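Sperm-specific class P protein 19 (PDB 1ROW) is a sperm-specific nematode protein of the major sperm protein domain family, probably structural in role, though its precise function is not established. Local coordinates at residues N40-I45 and T63-A68. Sequence-based numbering, arbitrary orientation.
Sequences NNEYRI and TRTAGA
Over one face of the Tyr43 ring lies the CD methylene of Arg64, 4.1 Å from the ring centroid and offset toward the rim, a CH-pi contact. The Arg64 guanidinium in turn carries Glu42 CB over one face and meets Tyr43 CE2 at its edge, where NH1 comes within 3.6 Å of that carbon; ring and guanidinium planes are turned 74° apart. These residues lie at the open end of the antiparallel beta hairpin of strands 43-52 and 56-64, in the immunoglobulin-like beta sandwich of the MSP domain. Tyr43 and Arg64 form a non-hydrogen-bonded pair whose side chains share the inner face, against Val12 and Ala107. Next to it, Arg44 and Thr63 form a hydrogen-bonded pair, Arg44 N giving to Thr63 O and Thr63 N to Arg44 O. Beyond the bridges, Thr65 N still reaches Glu42 O at 2.9 Å.

Arg64 CG is anti to the backbone N (chi1 158°), and a bend at chi2 lays the chain alongside Glu42. They run in the same direction, yet Glu42 OE1 sits off the plane of the guanidinium, 4.2 Å from Arg64 NH1, so any attraction between the charges is probably long-range, with no direct bond between them. Asn39 ND2 binds the same carboxylate oxygen, while Arg64 NH2 donates to Ala14 O and Ala68 O, restraining rotation of the guanidinium. A water completes the link between the charges: it donates to Glu42 OE1 at 2.6 Å and to Ala68 O, and accepts from Arg64 NH1 at 2.9 Å.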
loop_
_atom_site.group_PDB
_atom_site.type_symbol
_atom_site.label_atom_id
_atom_site.label_comp_id
_atom_site.label_asym_id
_atom_site.label_seq_id
_atom_site.Cartn_x
_atom_site.Cartn_y
_atom_site.Cartn_z
ATOM N N ASN A 40 9.448 9.499 -1.389
ATOM C CA ASN A 40 8.321 10.384 -1.644
ATOM C C ASN A 40 8.674 11.445 -2.681
ATOM O O ASN A 40 7.925 12.403 -2.891
ATOM C CB ASN A 40 7.872 11.050 -0.343
ATOM C CG ASN A 40 7.274 10.058 0.632
ATOM O OD1 ASN A 40 6.296 9.384 0.319
ATOM N ND2 ASN A 40 7.858 9.961 1.820
ATOM N N ASN A 41 9.823 11.266 -3.326
ATOM C CA ASN A 41 10.286 12.186 -4.359
ATOM C C ASN A 41 9.763 11.785 -5.744
ATOM O O ASN A 41 9.120 12.580 -6.427
ATOM C CB ASN A 41 11.818 12.222 -4.387
ATOM C CG ASN A 41 12.408 12.919 -3.180
ATOM O OD1 ASN A 41 11.963 14.008 -2.800
ATOM N ND2 ASN A 41 13.423 12.304 -2.573
ATOM N N GLU A 42 10.040 10.549 -6.154
ATOM C CA GLU A 42 9.604 10.061 -7.458
ATOM C C GLU A 42 8.378 9.147 -7.409
ATOM O O GLU A 42 8.043 8.508 -8.408
ATOM C CB GLU A 42 10.744 9.308 -8.157
ATOM C CG GLU A 42 11.945 10.153 -8.568
ATOM C CD GLU A 42 12.988 10.288 -7.470
ATOM O OE1 GLU A 42 13.300 9.272 -6.809
ATOM O OE2 GLU A 42 13.508 11.408 -7.278
ATOM N N TYR A 43 7.714 9.076 -6.261
ATOM C CA TYR A 43 6.535 8.223 -6.119
ATOM C C TYR A 43 5.334 8.898 -5.460
ATOM O O TYR A 43 5.470 9.697 -4.520
ATOM C CB TYR A 43 6.866 6.978 -5.294
ATOM C CG TYR A 43 7.737 5.959 -5.982
ATOM C CD1 TYR A 43 7.200 5.056 -6.901
ATOM C CD2 TYR A 43 9.097 5.869 -5.687
ATOM C CE1 TYR A 43 8.002 4.079 -7.504
ATOM C CE2 TYR A 43 9.901 4.903 -6.284
ATOM C CZ TYR A 43 9.345 4.012 -7.188
ATOM O OH TYR A 43 10.144 3.050 -7.755
ATOM N N ARG A 44 4.156 8.543 -5.956
ATOM C CA ARG A 44 2.892 9.028 -5.427
ATOM C C ARG A 44 2.039 7.773 -5.257
ATOM O O ARG A 44 1.913 6.965 -6.187
ATOM C CB ARG A 44 2.233 10.006 -6.403
ATOM C CG ARG A 44 2.952 11.352 -6.498
ATOM C CD ARG A 44 2.869 12.117 -5.183
ATOM N NE ARG A 44 3.512 13.430 -5.265
ATOM C CZ ARG A 44 4.827 13.627 -5.255
ATOM N NH1 ARG A 44 5.317 14.859 -5.340
ATOM N NH2 ARG A 44 5.656 12.598 -5.142
ATOM N N ILE A 45 1.468 7.601 -4.070
ATOM C CA ILE A 45 0.656 6.425 -3.795
ATOM C C ILE A 45 -0.807 6.781 -3.561
ATOM O O ILE A 45 -1.129 7.717 -2.820
ATOM C CB ILE A 45 1.203 5.653 -2.567
ATOM C CG1 ILE A 45 0.414 4.363 -2.372
ATOM C CG2 ILE A 45 1.131 6.516 -1.320
ATOM C CD1 ILE A 45 0.619 3.374 -3.494
ATOM N N THR A 63 2.219 5.539 -8.635
ATOM C CA THR A 63 2.565 6.385 -9.768
ATOM C C THR A 63 4.018 6.807 -9.604
ATOM O O THR A 63 4.411 7.312 -8.541
ATOM C CB THR A 63 1.688 7.658 -9.840
ATOM O OG1 THR A 63 0.306 7.292 -9.862
ATOM C CG2 THR A 63 2.004 8.447 -11.106
ATOM N N ARG A 64 4.812 6.598 -10.655
ATOM C CA ARG A 64 6.235 6.952 -10.646
ATOM C C ARG A 64 6.587 8.078 -11.617
ATOM O O ARG A 64 6.203 8.035 -12.789
ATOM C CB ARG A 64 7.079 5.720 -11.000
ATOM C CG ARG A 64 8.479 6.027 -11.542
ATOM C CD ARG A 64 9.516 6.133 -10.436
ATOM N NE ARG A 64 10.815 6.559 -10.949
ATOM C CZ ARG A 64 11.952 6.498 -10.263
ATOM N NH1 ARG A 64 11.957 6.018 -9.022
ATOM N NH2 ARG A 64 13.086 6.920 -10.819
ATOM N N THR A 65 7.325 9.080 -11.132
ATOM C CA THR A 65 7.760 10.177 -11.984
ATOM C C THR A 65 9.240 9.990 -12.282
ATOM O O THR A 65 9.894 9.129 -11.694
ATOM C CB THR A 65 7.514 11.576 -11.349
ATOM O OG1 THR A 65 8.094 11.636 -10.039
ATOM C CG2 THR A 65 6.016 11.868 -11.283
ATOM N N ALA A 66 9.761 10.793 -13.201
ATOM C CA ALA A 66 11.149 10.687 -13.636
ATOM C C ALA A 66 12.205 10.906 -12.564
ATOM O O ALA A 66 12.162 11.879 -11.812
ATOM C CB ALA A 66 11.393 11.632 -14.810
ATOM N N GLY A 67 13.161 9.982 -12.524
ATOM C CA GLY A 67 14.252 10.047 -11.569
ATOM C C GLY A 67 15.285 8.977 -11.876
ATOM O O GLY A 67 15.148 8.235 -12.843
ATOM N N ALA A 68 16.313 8.886 -11.040
ATOM C CA ALA A 68 17.367 7.909 -11.231
ATOM C C ALA A 68 16.903 6.508 -10.872
ATOM O O ALA A 68 16.116 6.322 -9.944
ATOM C CB ALA A 68 18.574 8.280 -10.384
HETATM O O HOH W 1 6.217 12.262 -8.071
HETATM O O HOH W 2 14.427 7.166 -7.946
HETATM O O HOH W 3 -0.843 7.251 -7.392
#